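PDB 2Q82: core protein P7 from Pseudomonas phage phi12, which is a structural protein of the viral core of this bacteriophage, where it probably serves in the assembly and working of the polymerase-containing inner particle. Local coordinates for residues A[33-38]-A[43-48]; A[39-44]-A[113-118]; A[26-31]-A[72-77]. All coordinates share one frame; numbering follows the deposited sequence.

Contact 1 (A[33-38]-A[43-48])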
# COMPACT_ATOMS: atom_id res chain seq x y z
N GLY A 33 17.38 11.45 8.34
CA GLY A 33 18.61 11.97 7.80
C GLY A 33 18.78 11.52 6.37
O GLY A 33 17.87 10.96 5.79
N ASP A 34 19.95 11.77 5.79
CA ASP A 34 20.18 11.38 4.41
C ASP A 34 20.17 9.87 4.31
O ASP A 34 20.63 9.17 5.20
CB ASP A 34 21.52 11.86 3.89
CG ASP A 34 21.76 13.31 4.16
OD1 ASP A 34 21.06 14.16 3.58
OD2 ASP A 34 22.66 13.60 4.98
N VAL A 35 19.68 9.38 3.18
CA VAL A 35 19.62 7.95 2.98
C VAL A 35 20.95 7.38 2.58
O VAL A 35 21.73 8.00 1.87
CB VAL A 35 18.65 7.58 1.90
CG1 VAL A 35 17.30 8.05 2.26
CG2 VAL A 35 19.07 8.19 0.65
N PRO A 36 21.23 6.16 3.01
CA PRO A 36 22.47 5.44 2.72
C PRO A 36 22.52 4.81 1.39
O PRO A 36 21.51 4.73 0.72
CB PRO A 36 22.49 4.36 3.78
CG PRO A 36 21.09 4.18 4.16
CD PRO A 36 20.47 5.52 4.09
N VAL A 37 23.70 4.36 0.99
CA VAL A 37 23.83 3.62 -0.24
C VAL A 37 24.01 2.21 0.31
O VAL A 37 24.71 2.00 1.31
CB VAL A 37 25.07 3.99 -1.07
CG1 VAL A 37 25.16 3.08 -2.28
CG2 VAL A 37 24.96 5.43 -1.53
N ILE A 38 23.36 1.24 -0.31
CA ILE A 38 23.44 -0.13 0.14
C ILE A 38 23.61 -0.96 -1.09
O ILE A 38 22.78 -0.95 -1.98
CB ILE A 38 22.16 -0.54 0.89
CG1 ILE A 38 22.00 0.33 2.13
CG2 ILE A 38 22.26 -1.98 1.34
CD1 ILE A 38 20.60 0.34 2.73
N VAL A 43 17.50 2.16 -2.65
CA VAL A 43 17.21 2.73 -1.36
C VAL A 43 16.36 3.98 -1.51
O VAL A 43 16.62 4.80 -2.38
CB VAL A 43 18.49 3.06 -0.64
CG1 VAL A 43 18.21 3.80 0.64
CG2 VAL A 43 19.23 1.77 -0.35
N MSE A 44 15.36 4.14 -0.66
CA MSE A 44 14.52 5.28 -0.88
C MSE A 44 13.67 5.70 0.30
O MSE A 44 12.99 4.88 0.90
CB MSE A 44 13.64 4.94 -2.07
CG MSE A 44 12.77 6.04 -2.55
SE MSE A 44 13.48 7.20 -3.97
CE MSE A 44 15.33 6.63 -4.23
N ARG A 45 13.71 6.99 0.62
CA ARG A 45 12.89 7.45 1.73
C ARG A 45 11.43 7.50 1.27
O ARG A 45 11.12 7.99 0.18
CB ARG A 45 13.33 8.83 2.20
CG ARG A 45 12.49 9.34 3.35
CD ARG A 45 13.07 10.57 3.98
NE ARG A 45 14.33 10.32 4.67
CZ ARG A 45 14.46 9.63 5.80
NH1 ARG A 45 13.40 9.10 6.39
NH2 ARG A 45 15.65 9.48 6.35
N VAL A 46 10.53 6.99 2.11
CA VAL A 46 9.12 6.98 1.77
C VAL A 46 8.25 7.26 2.98
O VAL A 46 8.69 7.13 4.12
CB VAL A 46 8.63 5.63 1.21
CG1 VAL A 46 9.43 5.25 -0.01
CG2 VAL A 46 8.74 4.55 2.29
N THR A 47 7.00 7.63 2.71
CA THR A 47 6.06 7.87 3.78
C THR A 47 4.73 7.22 3.44
O THR A 47 3.81 7.26 4.23
CB THR A 47 5.76 9.36 4.03
OG1 THR A 47 5.15 9.93 2.87
CG2 THR A 47 7.03 10.11 4.39
N THR A 48 4.61 6.64 2.25
CA THR A 48 3.35 5.99 1.90
C THR A 48 3.61 4.62 1.31
O THR A 48 4.71 4.35 0.83
CB THR A 48 2.55 6.77 0.86
OG1 THR A 48 3.16 6.60 -0.42
CG2 THR A 48 2.49 8.24 1.22
O HOH W 1 16.03 12.07 3.29

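Contact 2 (A[39-44]-A[113-118])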
# COMPACT_ATOMS: atom_id res chain seq x y z
N THR A 39 24.72 -1.68 -1.12
CA THR A 39 25.03 -2.50 -2.26
C THR A 39 23.93 -3.43 -2.74
O THR A 39 23.37 -4.21 -1.97
CB THR A 39 26.28 -3.33 -1.97
OG1 THR A 39 27.39 -2.45 -1.81
CG2 THR A 39 26.53 -4.30 -3.09
N GLY A 40 23.62 -3.33 -4.02
CA GLY A 40 22.60 -4.19 -4.59
C GLY A 40 21.17 -3.88 -4.22
O GLY A 40 20.27 -4.65 -4.55
N PHE A 41 20.95 -2.77 -3.52
CA PHE A 41 19.59 -2.41 -3.13
C PHE A 41 19.18 -1.04 -3.57
O PHE A 41 19.97 -0.11 -3.53
CB PHE A 41 19.43 -2.44 -1.62
CG PHE A 41 19.23 -3.78 -1.09
CD1 PHE A 41 20.31 -4.62 -0.88
CD2 PHE A 41 17.95 -4.25 -0.86
CE1 PHE A 41 20.12 -5.92 -0.45
CE2 PHE A 41 17.73 -5.55 -0.43
CZ PHE A 41 18.82 -6.39 -0.22
N ASN A 42 17.93 -0.90 -3.98
CA ASN A 42 17.44 0.42 -4.33
C ASN A 42 17.04 0.96 -2.97
O ASN A 42 16.33 0.30 -2.22
CB ASN A 42 16.23 0.36 -5.23
CG ASN A 42 16.54 -0.27 -6.56
OD1 ASN A 42 17.54 0.07 -7.19
ND2 ASN A 42 15.70 -1.19 -6.99
N VAL A 43 17.50 2.16 -2.65
CA VAL A 43 17.21 2.73 -1.36
C VAL A 43 16.36 3.98 -1.51
O VAL A 43 16.62 4.80 -2.38
CB VAL A 43 18.49 3.06 -0.64
CG1 VAL A 43 18.21 3.80 0.64
CG2 VAL A 43 19.23 1.77 -0.35
N MSE A 44 15.36 4.14 -0.66
CA MSE A 44 14.52 5.28 -0.88
C MSE A 44 13.67 5.70 0.30
O MSE A 44 12.99 4.88 0.90
CB MSE A 44 13.64 4.94 -2.07
CG MSE A 44 12.77 6.04 -2.55
SE MSE A 44 13.48 7.20 -3.97
CE MSE A 44 15.33 6.63 -4.23
N VAL A 113 23.75 -6.40 7.86
CA VAL A 113 25.06 -6.96 7.59
C VAL A 113 24.92 -8.45 7.24
O VAL A 113 25.55 -8.96 6.33
CB VAL A 113 25.97 -6.79 8.79
CG1 VAL A 113 27.26 -7.56 8.58
CG2 VAL A 113 26.25 -5.32 8.99
N ARG A 114 24.07 -9.13 8.01
CA ARG A 114 23.84 -10.54 7.75
C ARG A 114 23.17 -10.70 6.41
O ARG A 114 23.53 -11.59 5.65
CB ARG A 114 22.97 -11.11 8.86
CG ARG A 114 22.33 -12.43 8.54
CD ARG A 114 23.08 -13.60 9.06
NE ARG A 114 24.51 -13.46 8.86
CZ ARG A 114 25.21 -14.22 8.03
NH1 ARG A 114 24.60 -15.17 7.34
NH2 ARG A 114 26.52 -14.05 7.92
N VAL A 115 22.20 -9.85 6.09
CA VAL A 115 21.52 -9.92 4.81
C VAL A 115 22.51 -9.77 3.65
O VAL A 115 22.52 -10.56 2.71
CB VAL A 115 20.46 -8.80 4.71
CG1 VAL A 115 19.93 -8.69 3.30
CG2 VAL A 115 19.32 -9.09 5.68
N LEU A 116 23.34 -8.74 3.73
CA LEU A 116 24.31 -8.49 2.68
C LEU A 116 25.31 -9.63 2.54
O LEU A 116 25.70 -10.00 1.44
CB LEU A 116 25.04 -7.18 2.96
CG LEU A 116 24.12 -5.97 2.80
CD1 LEU A 116 24.81 -4.74 3.34
CD2 LEU A 116 23.75 -5.78 1.34
N ASN A 117 25.73 -10.17 3.68
CA ASN A 117 26.66 -11.28 3.71
C ASN A 117 26.09 -12.44 2.90
O ASN A 117 26.76 -12.99 2.03
CB ASN A 117 26.87 -11.76 5.14
CG ASN A 117 27.84 -10.90 5.92
OD1 ASN A 117 28.05 -11.13 7.11
ND2 ASN A 117 28.43 -9.91 5.26
N ASP A 118 24.86 -12.80 3.21
CA ASP A 118 24.21 -13.91 2.53
C ASP A 118 24.15 -13.72 1.03
O ASP A 118 24.46 -14.64 0.26
CB ASP A 118 22.79 -14.11 3.06
CG ASP A 118 22.77 -14.64 4.47
OD1 ASP A 118 23.72 -15.36 4.84
OD2 ASP A 118 21.80 -14.36 5.20

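Contact 3 (A[26-31]-A[72-77])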
# COMPACT_ATOMS: atom_id res chain seq x y z
N LEU A 26 9.94 -6.73 1.57
CA LEU A 26 10.36 -5.36 1.47
C LEU A 26 11.15 -5.03 2.72
O LEU A 26 10.65 -5.21 3.83
CB LEU A 26 9.14 -4.44 1.39
CG LEU A 26 9.50 -2.97 1.58
CD1 LEU A 26 10.29 -2.48 0.39
CD2 LEU A 26 8.26 -2.15 1.75
N MSE A 27 12.40 -4.57 2.58
CA MSE A 27 13.10 -4.22 3.80
C MSE A 27 12.70 -2.82 4.15
O MSE A 27 12.59 -1.94 3.31
CB MSE A 27 14.61 -4.15 3.73
CG MSE A 27 15.32 -4.99 2.77
SE MSE A 27 15.53 -6.72 3.47
CE MSE A 27 14.01 -7.28 2.50
N VAL A 28 12.61 -2.65 5.46
CA VAL A 28 12.22 -1.42 6.06
C VAL A 28 13.25 -0.94 7.05
O VAL A 28 13.61 -1.64 7.99
CB VAL A 28 10.90 -1.63 6.72
CG1 VAL A 28 10.64 -0.57 7.71
CG2 VAL A 28 9.83 -1.66 5.67
N MSE A 29 13.68 0.30 6.86
CA MSE A 29 14.71 0.85 7.71
C MSE A 29 14.34 2.13 8.47
O MSE A 29 14.02 3.14 7.85
CB MSE A 29 15.95 1.09 6.85
CG MSE A 29 17.06 1.86 7.51
SE MSE A 29 18.38 2.52 6.23
CE MSE A 29 19.56 3.35 7.55
N SER A 30 14.40 2.08 9.80
CA SER A 30 14.11 3.24 10.63
C SER A 30 15.31 4.17 10.56
O SER A 30 16.41 3.80 10.97
CB SER A 30 13.89 2.84 12.08
OG SER A 30 13.72 4.00 12.88
N HIS A 31 15.08 5.39 10.08
CA HIS A 31 16.19 6.30 9.92
C HIS A 31 15.78 7.72 9.53
O HIS A 31 14.96 7.92 8.63
CB HIS A 31 17.10 5.72 8.84
CG HIS A 31 18.23 6.61 8.44
ND1 HIS A 31 19.36 6.78 9.22
CD2 HIS A 31 18.43 7.35 7.33
CE1 HIS A 31 20.20 7.58 8.60
NE2 HIS A 31 19.66 7.95 7.45
N TYR A 72 3.19 2.86 11.52
CA TYR A 72 2.16 2.29 12.33
C TYR A 72 1.49 1.12 11.60
O TYR A 72 1.27 0.05 12.18
CB TYR A 72 1.13 3.35 12.65
CG TYR A 72 0.02 2.75 13.43
CD1 TYR A 72 0.13 2.60 14.81
CD2 TYR A 72 -1.11 2.27 12.79
CE1 TYR A 72 -0.86 1.98 15.52
CE2 TYR A 72 -2.11 1.65 13.49
CZ TYR A 72 -1.98 1.51 14.86
OH TYR A 72 -2.98 0.91 15.57
N VAL A 73 1.18 1.33 10.33
CA VAL A 73 0.54 0.29 9.56
C VAL A 73 1.40 -0.98 9.49
O VAL A 73 0.92 -2.08 9.73
CB VAL A 73 0.23 0.78 8.16
CG1 VAL A 73 -0.27 -0.35 7.30
CG2 VAL A 73 -0.81 1.88 8.23
N PHE A 74 2.67 -0.82 9.14
CA PHE A 74 3.58 -1.96 9.07
C PHE A 74 3.64 -2.70 10.40
O PHE A 74 3.69 -3.93 10.45
CB PHE A 74 5.00 -1.52 8.73
CG PHE A 74 5.19 -1.04 7.32
CD1 PHE A 74 4.28 -1.36 6.31
CD2 PHE A 74 6.34 -0.34 6.98
CE1 PHE A 74 4.52 -0.97 4.99
CE2 PHE A 74 6.59 0.05 5.67
CZ PHE A 74 5.68 -0.27 4.66
N GLY A 75 3.65 -1.94 11.49
CA GLY A 75 3.78 -2.54 12.80
C GLY A 75 2.53 -3.08 13.45
O GLY A 75 2.59 -4.03 14.23
N ALA A 76 1.39 -2.50 13.11
CA ALA A 76 0.13 -2.90 13.71
C ALA A 76 -0.88 -3.52 12.76
O ALA A 76 -1.78 -4.22 13.21
CB ALA A 76 -0.50 -1.71 14.42
N ARG A 77 -0.77 -3.27 11.46
CA ARG A 77 -1.72 -3.84 10.53
C ARG A 77 -1.00 -4.51 9.37
O ARG A 77 -1.22 -4.22 8.20
CB ARG A 77 -2.68 -2.76 10.01
CG ARG A 77 -3.53 -2.11 11.11
CD ARG A 77 -4.71 -2.96 11.56
NE ARG A 77 -5.50 -2.25 12.57
CZ ARG A 77 -6.74 -2.54 12.92
NH1 ARG A 77 -7.39 -3.55 12.34
NH2 ARG A 77 -7.35 -1.83 13.85

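Contact 1 (A[33-38]-A[43-48])
Val43 reaches from strand 42-45 into the bend of the preceding loop, and its two methyls divide the work. CG1 lies 3.4 Å from the carbonyl O of Pro36. The same CG1 of Val43 is 4.0 Å from CB of Val35. On the other branch, Val43 CG2 meets CD1 of Ile38 at 3.7 Å. With CG1 anti to the backbone N (chi1 174°), the beta-branched side chain spreads both methyls toward residues 35-38, which suits valine to the tight end of this contact. Ile38 crosses it at about a right angle and is itself covered by Met112 and Leu116 of helix 112-127, so the packing here runs on into the body of the protein. Segment 33-38 travels nearly antiparallel to the strand, yet the two backbones are not paired: at the nearest point the CA atoms of Val35 and Arg45 are 6.9 Å apart.

The other end is looser and more exposed. Val35 CG1 rests 4.0 Å from CB of Arg45, whose long chain runs extended before bending at chi3 (-67°) and bringing the guanidinium edge to the loop. There NH2 donates to Gly33 O over 2.7 Å, at an N-H...O angle of 156°. A water accepts a hydrogen bond from Arg45 NE and donates a longer one to Gly33 O. The backbone angles of Gly33 would press a side chain against the preceding carbonyl, hence glycine. Gly33 O and the water share one guanidinium edge, and His31 O takes a further N-H of NH2, which implies that polar bonds fix the start of the loop while apolar packing settles its end.

Contact 2 (A[39-44]-A[113-118])
Between segments 39-44 and 113-118 the backbones come nearest at Thr39 and Leu116, with 7.8 Å between their CA atoms, just before the chain turns into strand 42-45 through Gly40, whose positive phi (73°) glycine adopts readily. Across the gap the main side chain is Leu116: its CD2 methyl lies 3.7 Å from the carbonyl O of Thr39 and 4.0 Å from CE1 of Phe41. Leu116 has CG anti to its carbonyl carbon (chi1 -69°), and the branched end of the leucine extends to the loop from a CB that does not itself face it. The Phe41 ring meets it obliquely, and the next ring atom, CZ, lies 4.3 Å from CG1 of Val115, also at an oblique approach.

Strand 42-45 is the outermost strand at one side of a five-stranded parallel sheet of order 2-3-1-4-5, an alpha/beta arrangement, and helix 112-127 follows the strand at the opposite side, 109-111. Phe41 therefore joins the entry of one outer strand to the helix that succeeds the other. A large flat ring suits this place, because it also packs on Pro58, Val60, Met112 and Ile119. Val115, buried, meets Tyr22 of helix 15-23 as well, while Arg114 and Asp118 form a salt bridge on another side of the helix.

Contact 3 (A[26-31]-A[72-77])
Phe74 projects from the last part of helix 68-76 onto two aliphatic side chains of the central strand 25-30. Its atom CE2 lies 3.7 Å from CG2 of Val28, and CD2 of the same ring is 4.0 Å from that methyl. At the ring's far end CZ is 4.3 Å from CD2 of Leu26. Residues two apart on a strand face the same way, so one ring can touch both; each methyl approaches it obliquely. A phenylalanine suits the task because the backbones are far apart, with 9.2 Å between the CA atoms of Val28 and Phe74, a gap that the length of its side chain spans.

A chi1 of -71° sets CG of Phe74 beside the backbone N and directs the ring from the helix to the sheet. Around this first shell, Leu63 and Val81 also pack on Phe74, while Ile85 touches Val28, so the apolar layer continues to either flanking strand. Tyr72 and Val73 of the helix, and Arg77 just past its end, meet the second subunit. Leu26 and Val28 make main-chain bonds to strand 84-89, and Met27 to Ala61. Helix 68-76 thus covers one face of the parallel sheet, over strand 25-30 between strands 59-63 and 84-89.

How the contacts relate
The three contacts are built on one five-stranded parallel sheet and the helices that pack on it. Along the chain come strand 25-30 of contact 3, the loop and strand 42-45 of contact 1, overlapped by contact 2 at Val43 and Met44, then helix 68-76 and finally helix 112-127. Contact 1 lies about 13 Å from each of the others, centre to centre; contacts 2 and 3 are about 17 Å apart on opposite sides of the chain's centre. They still touch: contacts 1 and 2 abut through Ile38, Pro36 packs on Met29 between 1 and 3, and Phe41 on Met27 joins 2 and 3. The central strand, an outer strand and two helices are thereby tied into one compact unit.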